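Local coordinates for aminopeptidase N family protein (Idiomarina loihiensis L2TR, PDB 4FGM) that binds zinc and is probably an aminopeptidase of the M61 family, removing residues from the N-terminal end of peptides, at residues P8-G13 against P130-L135; T336-E341 against S569-S574; A344-Q349 against S372-Y377. All coordinates share one frame; numbering follows the deposited sequence.

Contact 1: residues P8-G13 against P130-L135; sequences PIDLHG and PPEAPL
Pro-8 and Pro-130 bring the two backbones closest, their CA atoms 4.9 Å apart, where the end of strand 2-10 meets the type I turn Pro-130 to Ala-133 that follows its parallel neighbour, strand 123-127. The two proline rings pack obliquely, CB of Pro-8 lying 3.6 Å from CB of Pro-130, and Leu-99 of strand 97-99 touches both Pro-8 and Leu-11 here, within the N-terminal domain of the M61 family. Leu-11 and Glu-132 approach from opposite directions: the CD2 methyl of Leu-11 sits 3.4 Å from CB of Glu-132 and also packs on the methyl of Ala-133, while CD1 approaches CB of Pro-130.

The polar half of the contact belongs to Glu-132. Its CG stands anti to its own carbonyl carbon (chi1 -53°) and the chain then runs extended, which carries the carboxylate back past the leucine to the end of the strand. There OE2 accepts the backbone N of Leu-11 at 3.1 Å in a nearly straight bond (170°), entering on the syn side but tilted out of the carboxylate plane. A water accepts from the N of Glu-132 and lies within bonding distance of OE2 and of the O of Pro-8, with more acceptors around it than protons. A second water donates to Glu-132 OE1 and Asp-10 OD1 and accepts from His-12 N; Asp-10 OD1 also takes the N of Gly-13 in an Asx motif.

Two acids and a carbonyl thus share a small space, with OE2 of Glu-132 only 3.0 Å from the O of Ile-9 and 4.5 Å from OD1 of Asp-10. The amide of Leu-11 and the waters probably offset this crowding of acceptors, although the nearby negative charges may raise the proton affinity of either acid.

Contact 2: residues T336-E341 against S569-S574; sequences TLSRVE and SSYVLS
Ser-338 and Tyr-571 mark the closest backbone approach, with CA atoms 5.2 Å apart, where helix 326-342 runs nearly antiparallel to strand 570-575 at 155° between the short axes. This is helix-on-strand packing: the helix, from the M61 peptidase region, lies against a two-stranded antiparallel sheet formed by strands 461-466 and 570-575, far apart in the chain, and a classic beta bulge sets Ser-569 and Ser-570 together opposite Gln-466 at the start of the second strand.

Tyr-571 buries more surface than any other residue of the contact. Leu-337, with CG anti to the backbone N (chi1 -170°), crosses it at about a right angle and sets CD2 3.5 Å from the ring's CD2; the same methyl continues to CD1 of Leu-573, at 4.1 Å. One helical turn later, the CB and CG of Glu-341 lie against the phenol end of the ring, CB being 3.7 Å from CE1. These aliphatic carbons make the contact, while the carboxylate leads elsewhere, OE1 bonding to Ser-449. The phenol OH has a weak bond to Lys-465 on the partner strand.

Beside the ring, at its edge and near its plane, lies the hydroxyl of the buried Ser-338, whose single proton is shared between, or alternates between, the carbonyls of Gly-334, one turn earlier in the helix, and Gly-475. A water bridges the O atoms of Ser-338 and Ser-569, donating to both. One hydroxyl thus links helix, strand and the loop of Gly-475, the amide N of Tyr-571 donating to Ser-338 OG at 2.7 Å and 169°.

Contact 3: residues A344-Q349 against S372-Y377; sequences AGQYQQ and SIVSYY. With MAE (maleic acid), chain B.
Gln-349 meets Val-374 through a fully stretched side chain: CG anti to the backbone N (chi1 -174°) and an extended chain beyond it carry OE1 alongside Ile-373 to the next amide. The contact joins two loops of the HExxH zinc peptidase domain, in which His-273, His-277 and Glu-307 hold the metal: a short 3-10 turn at 345-347 and segment 372-377, which leads to the ligand pocket and helix 378-394. OE1 accepts the N of Val-374 at 3.0 Å and 165°, with the donor tilted from the carbonyl plane, and lies 3.2 Å from CB of Ile-373.

Val-374 turns toward the 3-10 turn; its CG1 comes 3.3 Å from the O of Gln-349, and CG2 approaches CA of Gln-346. On the Ser-372 side, CA of Gly-345 makes a CA-H...O contact with the O of Ile-373 at 3.2 Å, an approach this close being possible because Gly-345 carries no CB. With an alanine in place of Gln-349, the Val-374 amide would probably lose its acceptor, and the flank of Ile-373 its cover.

Farther along, Ser-375 OG caps the helix start, bonding to Ala-378 N and weakly to Tyr-377 N. Tyr-377 then projects into the pocket beside the zinc. Its OH donates to O1 of the bound maleic acid at 2.6 Å, with O1 in the plane of the ring at its edge.

Contact 2 is buried, whereas contacts 1 and 3 are partly buried. Contact 1 belongs to the N-terminal domain and lies across the chain's centre from the other two, about 29 Å from contact 3 by nearest atoms. Contacts 2 and 3 adjoin: Val-340 and Glu-341, on the helix of contact 2, pack on Gln-346 of contact 3, and Ser-449 bonds to Glu-341 and Tyr-347 alike. Each contact has a backbone amide donating to a side-chain oxygen, but the acceptor differs: a hydrated carboxylate in contact 1, a buried hydroxyl in contact 2 and a neutral amide in contact 3. The ligand pocket is reached by contact 3 alone.

Contact 1: residues P8-G13 against P130-L135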
loop_
_atom_site.group_PDB
_atom_site.type_symbol
_atom_site.label_atom_id
_atom_site.label_comp_id
_atom_site.label_asym_id
_atom_site.label_seq_id
_atom_site.Cartn_x
_atom_site.Cartn_y
_atom_site.Cartn_z
ATOM N N PRO A 8 -0.259 8.007 26.583
ATOM C CA PRO A 8 -1.507 8.366 25.899
ATOM C C PRO A 8 -2.272 9.082 27.010
ATOM O O PRO A 8 -3.164 8.508 27.628
ATOM C CB PRO A 8 -2.130 7.008 25.571
ATOM C CG PRO A 8 -0.966 6.066 25.569
ATOM C CD PRO A 8 -0.151 6.548 26.736
ATOM N N ILE A 9 -1.908 10.334 27.262
ATOM C CA ILE A 9 -2.484 11.103 28.357
ATOM C C ILE A 9 -3.931 11.572 28.276
ATOM O O ILE A 9 -4.613 11.646 29.297
ATOM C CB ILE A 9 -1.587 12.343 28.670
ATOM C CG1 ILE A 9 -1.859 12.842 30.088
ATOM C CG2 ILE A 9 -1.840 13.457 27.655
ATOM C CD1 ILE A 9 -1.351 11.900 31.167
ATOM N N ASP A 10 -4.404 11.898 27.080
ATOM C CA ASP A 10 -5.762 12.397 26.932
ATOM C C ASP A 10 -6.516 11.665 25.829
ATOM O O ASP A 10 -6.417 12.015 24.650
ATOM C CB ASP A 10 -5.721 13.898 26.628
ATOM C CG ASP A 10 -7.081 14.567 26.789
ATOM O OD1 ASP A 10 -8.109 13.856 26.690
ATOM O OD2 ASP A 10 -7.118 15.801 27.001
ATOM N N LEU A 11 -7.284 10.658 26.223
ATOM C CA LEU A 11 -8.053 9.859 25.280
ATOM C C LEU A 11 -9.140 10.621 24.523
ATOM O O LEU A 11 -9.273 10.470 23.307
ATOM C CB LEU A 11 -8.651 8.660 26.016
ATOM C CG LEU A 11 -7.822 7.369 26.009
ATOM C CD1 LEU A 11 -6.342 7.656 25.921
ATOM C CD2 LEU A 11 -8.150 6.567 27.247
ATOM N N HIS A 12 -9.913 11.441 25.226
ATOM C CA HIS A 12 -10.974 12.199 24.571
ATOM C C HIS A 12 -10.425 13.345 23.725
ATOM O O HIS A 12 -11.048 13.746 22.733
ATOM C CB HIS A 12 -11.967 12.736 25.604
ATOM C CG HIS A 12 -12.755 11.665 26.291
ATOM N ND1 HIS A 12 -13.737 11.941 27.219
ATOM C CD2 HIS A 12 -12.703 10.316 26.189
ATOM C CE1 HIS A 12 -14.253 10.808 27.658
ATOM N NE2 HIS A 12 -13.643 9.806 27.049
ATOM N N GLY A 13 -9.263 13.869 24.121
ATOM C CA GLY A 13 -8.641 14.945 23.374
ATOM C C GLY A 13 -7.698 14.440 22.281
ATOM O O GLY A 13 -7.170 15.229 21.492
ATOM N N PRO A 130 -2.036 4.461 29.722
ATOM C CA PRO A 130 -2.847 5.673 29.810
ATOM C C PRO A 130 -3.687 5.574 31.086
ATOM O O PRO A 130 -4.375 4.578 31.311
ATOM C CB PRO A 130 -3.683 5.617 28.535
ATOM C CG PRO A 130 -3.827 4.156 28.289
ATOM C CD PRO A 130 -2.460 3.610 28.596
ATOM N N PRO A 131 -3.631 6.599 31.945
ATOM C CA PRO A 131 -4.403 6.579 33.190
ATOM C C PRO A 131 -5.866 6.213 32.974
ATOM O O PRO A 131 -6.489 5.562 33.816
ATOM C CB PRO A 131 -4.238 8.002 33.718
ATOM C CG PRO A 131 -2.876 8.367 33.245
ATOM C CD PRO A 131 -2.881 7.859 31.817
ATOM N N GLU A 132 -6.411 6.624 31.835
ATOM C CA GLU A 132 -7.812 6.369 31.526
ATOM C C GLU A 132 -8.083 4.986 30.962
ATOM O O GLU A 132 -9.246 4.616 30.784
ATOM C CB GLU A 132 -8.323 7.414 30.536
ATOM C CG GLU A 132 -8.077 8.851 30.973
ATOM C CD GLU A 132 -8.265 9.848 29.834
ATOM O OE1 GLU A 132 -9.422 10.174 29.496
ATOM O OE2 GLU A 132 -7.247 10.298 29.268
ATOM N N ALA A 133 -7.022 4.224 30.684
ATOM C CA ALA A 133 -7.170 2.882 30.114
ATOM C C ALA A 133 -5.992 1.992 30.470
ATOM O O ALA A 133 -5.309 1.464 29.589
ATOM C CB ALA A 133 -7.306 2.972 28.589
ATOM N N PRO A 134 -5.754 1.786 31.770
ATOM C CA PRO A 134 -4.632 0.946 32.198
ATOM C C PRO A 134 -4.688 -0.529 31.797
ATOM O O PRO A 134 -3.646 -1.170 31.692
ATOM C CB PRO A 134 -4.603 1.160 33.714
ATOM C CG PRO A 134 -6.036 1.406 34.044
ATOM C CD PRO A 134 -6.506 2.303 32.929
ATOM N N LEU A 135 -5.882 -1.072 31.565
ATOM C CA LEU A 135 -5.989 -2.486 31.176
ATOM C C LEU A 135 -5.650 -2.779 29.709
ATOM O O LEU A 135 -5.586 -3.942 29.304
ATOM C CB LEU A 135 -7.388 -3.040 31.485
ATOM C CG LEU A 135 -7.734 -3.430 32.932
ATOM C CD1 LEU A 135 -6.524 -4.094 33.578
ATOM C CD2 LEU A 135 -8.144 -2.212 33.733
HETATM O O HOH W 1 -5.451 8.382 29.352
HETATM O O HOH W 2 -9.890 12.175 27.976
#

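Contact 2: residues T336-E341 against S569-S574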
loop_
_atom_site.group_PDB
_atom_site.type_symbol
_atom_site.label_atom_id
_atom_site.label_comp_id
_atom_site.label_asym_id
_atom_site.label_seq_id
_atom_site.Cartn_x
_atom_site.Cartn_y
_atom_site.Cartn_z
ATOM N N THR A 336 -5.997 -6.708 -12.915
ATOM C CA THR A 336 -4.797 -5.896 -13.064
ATOM C C THR A 336 -4.572 -5.537 -14.525
ATOM O O THR A 336 -4.289 -4.384 -14.863
ATOM C CB THR A 336 -3.546 -6.641 -12.550
ATOM O OG1 THR A 336 -3.701 -6.954 -11.161
ATOM C CG2 THR A 336 -2.305 -5.785 -12.734
ATOM N N LEU A 337 -4.695 -6.535 -15.393
ATOM C CA LEU A 337 -4.494 -6.314 -16.816
ATOM C C LEU A 337 -5.481 -5.270 -17.329
ATOM O O LEU A 337 -5.097 -4.322 -18.014
ATOM C CB LEU A 337 -4.658 -7.631 -17.581
ATOM C CG LEU A 337 -4.249 -7.624 -19.056
ATOM C CD1 LEU A 337 -2.868 -7.014 -19.207
ATOM C CD2 LEU A 337 -4.270 -9.045 -19.594
ATOM N N SER A 338 -6.749 -5.437 -16.971
ATOM C CA SER A 338 -7.797 -4.515 -17.396
ATOM C C SER A 338 -7.568 -3.081 -16.923
ATOM O O SER A 338 -7.821 -2.130 -17.659
ATOM C CB SER A 338 -9.157 -5.001 -16.893
ATOM O OG SER A 338 -9.421 -6.314 -17.345
ATOM N N ARG A 339 -7.090 -2.921 -15.697
ATOM C CA ARG A 339 -6.856 -1.587 -15.166
ATOM C C ARG A 339 -5.743 -0.849 -15.900
ATOM O O ARG A 339 -5.871 0.336 -16.198
ATOM C CB ARG A 339 -6.539 -1.653 -13.669
ATOM C CG ARG A 339 -7.668 -2.232 -12.821
ATOM C CD ARG A 339 -7.441 -1.934 -11.350
ATOM N NE ARG A 339 -6.129 -2.389 -10.898
ATOM C CZ ARG A 339 -5.897 -3.565 -10.319
ATOM N NH1 ARG A 339 -6.895 -4.415 -10.111
ATOM N NH2 ARG A 339 -4.664 -3.889 -9.947
ATOM N N VAL A 340 -4.651 -1.541 -16.195
ATOM C CA VAL A 340 -3.544 -0.904 -16.892
ATOM C C VAL A 340 -3.956 -0.476 -18.295
ATOM O O VAL A 340 -3.643 0.635 -18.726
ATOM C CB VAL A 340 -2.324 -1.852 -17.004
ATOM C CG1 VAL A 340 -1.234 -1.207 -17.843
ATOM C CG2 VAL A 340 -1.794 -2.178 -15.617
ATOM N N GLU A 341 -4.673 -1.357 -18.990
ATOM C CA GLU A 341 -5.110 -1.101 -20.360
ATOM C C GLU A 341 -6.302 -0.161 -20.531
ATOM O O GLU A 341 -6.569 0.302 -21.640
ATOM C CB GLU A 341 -5.428 -2.427 -21.054
ATOM C CG GLU A 341 -4.245 -3.379 -21.180
ATOM C CD GLU A 341 -3.030 -2.728 -21.821
ATOM O OE1 GLU A 341 -3.204 -1.961 -22.791
ATOM O OE2 GLU A 341 -1.899 -2.993 -21.357
ATOM N N SER A 569 -12.669 -3.253 -22.625
ATOM C CA SER A 569 -11.723 -3.062 -21.532
ATOM C C SER A 569 -11.575 -4.181 -20.500
ATOM O O SER A 569 -10.614 -4.187 -19.734
ATOM C CB SER A 569 -12.063 -1.750 -20.814
ATOM O OG SER A 569 -13.424 -1.730 -20.405
ATOM N N SER A 570 -12.523 -5.108 -20.448
ATOM C CA SER A 570 -12.413 -6.213 -19.504
ATOM C C SER A 570 -11.567 -7.332 -20.108
ATOM O O SER A 570 -11.961 -7.948 -21.096
ATOM C CB SER A 570 -13.795 -6.765 -19.139
ATOM O OG SER A 570 -14.402 -6.011 -18.103
ATOM N N TYR A 571 -10.393 -7.575 -19.535
ATOM C CA TYR A 571 -9.532 -8.647 -20.017
ATOM C C TYR A 571 -9.826 -9.885 -19.169
ATOM O O TYR A 571 -9.421 -9.965 -18.011
ATOM C CB TYR A 571 -8.048 -8.259 -19.898
ATOM C CG TYR A 571 -7.582 -7.267 -20.946
ATOM C CD1 TYR A 571 -8.159 -5.999 -21.042
ATOM C CD2 TYR A 571 -6.587 -7.610 -21.867
ATOM C CE1 TYR A 571 -7.762 -5.096 -22.032
ATOM C CE2 TYR A 571 -6.182 -6.715 -22.860
ATOM C CZ TYR A 571 -6.776 -5.461 -22.937
ATOM O OH TYR A 571 -6.405 -4.577 -23.928
ATOM N N VAL A 572 -10.551 -10.838 -19.744
ATOM C CA VAL A 572 -10.895 -12.062 -19.034
ATOM C C VAL A 572 -9.879 -13.160 -19.366
ATOM O O VAL A 572 -9.646 -13.475 -20.537
ATOM C CB VAL A 572 -12.323 -12.525 -19.410
ATOM C CG1 VAL A 572 -12.645 -13.862 -18.746
ATOM C CG2 VAL A 572 -13.330 -11.469 -18.978
ATOM N N LEU A 573 -9.272 -13.727 -18.327
ATOM C CA LEU A 573 -8.269 -14.774 -18.492
ATOM C C LEU A 573 -8.758 -16.144 -18.056
ATOM O O LEU A 573 -9.387 -16.288 -17.009
ATOM C CB LEU A 573 -7.005 -14.422 -17.709
ATOM C CG LEU A 573 -5.921 -13.642 -18.457
ATOM C CD1 LEU A 573 -6.527 -12.466 -19.187
ATOM C CD2 LEU A 573 -4.861 -13.181 -17.471
ATOM N N SER A 574 -8.453 -17.147 -18.871
ATOM C CA SER A 574 -8.847 -18.520 -18.586
ATOM C C SER A 574 -7.824 -19.518 -19.126
ATOM O O SER A 574 -7.156 -19.271 -20.135
ATOM C CB SER A 574 -10.219 -18.814 -19.195
ATOM O OG SER A 574 -10.234 -18.503 -20.576
HETATM O O HOH W 3 -8.995 -2.017 -19.939
#

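Contact 3: residues A344-Q349 against S372-Y377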
loop_
_atom_site.group_PDB
_atom_site.type_symbol
_atom_site.label_atom_id
_atom_site.label_comp_id
_atom_site.label_asym_id
_atom_site.label_seq_id
_atom_site.Cartn_x
_atom_site.Cartn_y
_atom_site.Cartn_z
ATOM N N ALA A 344 -5.721 6.149 -21.137
ATOM C CA ALA A 344 -4.688 6.712 -21.994
ATOM C C ALA A 344 -3.413 7.091 -21.241
ATOM O O ALA A 344 -2.392 7.385 -21.862
ATOM C CB ALA A 344 -5.242 7.933 -22.730
ATOM N N GLY A 345 -3.472 7.083 -19.910
ATOM C CA GLY A 345 -2.309 7.437 -19.106
ATOM C C GLY A 345 -1.052 6.626 -19.408
ATOM O O GLY A 345 0.069 7.131 -19.314
ATOM N N GLN A 346 -1.236 5.362 -19.773
ATOM C CA GLN A 346 -0.116 4.483 -20.086
ATOM C C GLN A 346 0.706 5.004 -21.260
ATOM O O GLN A 346 1.871 4.643 -21.412
ATOM C CB GLN A 346 -0.628 3.081 -20.412
ATOM C CG GLN A 346 0.469 2.049 -20.602
ATOM C CD GLN A 346 -0.084 0.656 -20.821
ATOM O OE1 GLN A 346 0.655 -0.323 -20.806
ATOM N NE2 GLN A 346 -1.390 0.563 -21.036
ATOM N N TYR A 347 0.101 5.849 -22.089
ATOM C CA TYR A 347 0.800 6.395 -23.245
ATOM C C TYR A 347 1.309 7.803 -22.956
ATOM O O TYR A 347 1.911 8.448 -23.817
ATOM C CB TYR A 347 -0.123 6.409 -24.469
ATOM C CG TYR A 347 -0.709 5.053 -24.801
ATOM C CD1 TYR A 347 -2.008 4.716 -24.417
ATOM C CD2 TYR A 347 0.052 4.086 -25.463
ATOM C CE1 TYR A 347 -2.536 3.450 -24.681
ATOM C CE2 TYR A 347 -0.468 2.816 -25.731
ATOM C CZ TYR A 347 -1.762 2.508 -25.336
ATOM O OH TYR A 347 -2.278 1.256 -25.587
ATOM N N GLN A 348 1.075 8.268 -21.733
ATOM C CA GLN A 348 1.496 9.604 -21.313
ATOM C C GLN A 348 2.658 9.580 -20.325
ATOM O O GLN A 348 3.395 10.562 -20.192
ATOM C CB GLN A 348 0.312 10.338 -20.671
ATOM C CG GLN A 348 -0.685 10.898 -21.666
ATOM C CD GLN A 348 -0.237 12.231 -22.232
ATOM O OE1 GLN A 348 0.940 12.591 -22.144
ATOM N NE2 GLN A 348 -1.171 12.970 -22.817
ATOM N N GLN A 349 2.832 8.451 -19.649
ATOM C CA GLN A 349 3.869 8.336 -18.637
ATOM C C GLN A 349 4.487 6.940 -18.592
ATOM O O GLN A 349 3.780 5.934 -18.636
ATOM C CB GLN A 349 3.243 8.678 -17.281
ATOM C CG GLN A 349 4.191 8.765 -16.097
ATOM C CD GLN A 349 3.440 8.990 -14.791
ATOM O OE1 GLN A 349 2.662 8.137 -14.352
ATOM N NE2 GLN A 349 3.664 10.144 -14.169
ATOM N N SER A 372 -3.713 10.525 -17.587
ATOM C CA SER A 372 -2.385 11.135 -17.564
ATOM C C SER A 372 -1.244 10.420 -16.859
ATOM O O SER A 372 -0.099 10.851 -16.974
ATOM C CB SER A 372 -2.506 12.547 -16.983
ATOM O OG SER A 372 -3.083 12.502 -15.683
ATOM N N ILE A 373 -1.531 9.357 -16.118
ATOM C CA ILE A 373 -0.460 8.641 -15.433
ATOM C C ILE A 373 -0.637 7.140 -15.556
ATOM O O ILE A 373 -1.658 6.658 -16.044
ATOM C CB ILE A 373 -0.383 8.996 -13.920
ATOM C CG1 ILE A 373 -1.561 8.383 -13.173
ATOM C CG2 ILE A 373 -0.362 10.508 -13.727
ATOM C CD1 ILE A 373 -1.459 8.527 -11.665
ATOM N N VAL A 374 0.373 6.397 -15.128
ATOM C CA VAL A 374 0.301 4.946 -15.166
ATOM C C VAL A 374 0.662 4.461 -13.765
ATOM O O VAL A 374 1.383 5.141 -13.042
ATOM C CB VAL A 374 1.276 4.364 -16.221
ATOM C CG1 VAL A 374 2.723 4.567 -15.781
ATOM C CG2 VAL A 374 0.965 2.888 -16.454
ATOM N N SER A 375 0.148 3.304 -13.371
ATOM C CA SER A 375 0.422 2.771 -12.042
ATOM C C SER A 375 1.684 1.920 -12.031
ATOM O O SER A 375 1.764 0.907 -12.736
ATOM C CB SER A 375 -0.766 1.930 -11.564
ATOM O OG SER A 375 -0.538 1.382 -10.276
ATOM N N TYR A 376 2.676 2.324 -11.242
ATOM C CA TYR A 376 3.904 1.543 -11.159
ATOM C C TYR A 376 3.614 0.278 -10.365
ATOM O O TYR A 376 4.414 -0.660 -10.348
ATOM C CB TYR A 376 5.044 2.356 -10.529
ATOM C CG TYR A 376 4.729 3.042 -9.214
ATOM C CD1 TYR A 376 4.733 2.331 -8.011
ATOM C CD2 TYR A 376 4.463 4.417 -9.172
ATOM C CE1 TYR A 376 4.490 2.972 -6.797
ATOM C CE2 TYR A 376 4.216 5.069 -7.963
ATOM C CZ TYR A 376 4.233 4.339 -6.780
ATOM O OH TYR A 376 3.996 4.979 -5.586
ATOM N N TYR A 377 2.446 0.250 -9.726
ATOM C CA TYR A 377 2.007 -0.918 -8.971
ATOM C C TYR A 377 1.490 -1.940 -9.973
ATOM O O TYR A 377 2.014 -3.049 -10.082
ATOM C CB TYR A 377 0.849 -0.566 -8.034
ATOM C CG TYR A 377 1.237 0.056 -6.723
ATOM C CD1 TYR A 377 1.634 -0.735 -5.644
ATOM C CD2 TYR A 377 1.180 1.436 -6.545
ATOM C CE1 TYR A 377 1.958 -0.165 -4.417
ATOM C CE2 TYR A 377 1.502 2.014 -5.324
ATOM C CZ TYR A 377 1.885 1.207 -4.267
ATOM O OH TYR A 377 2.166 1.772 -3.054
HETATM C C1 MAE B . 2.482 -0.086 -0.079
HETATM O O1 MAE B . 3.166 0.467 -1.010
HETATM O O2 MAE B . 2.997 -1.046 0.539
HETATM C C2 MAE B . 1.152 0.485 0.232
HETATM C C3 MAE B . 0.796 1.619 0.830
HETATM C C4 MAE B . 1.690 2.647 1.353
HETATM O O3 MAE B . 2.936 2.603 1.358
HETATM O O4 MAE B . 1.106 3.660 1.789
#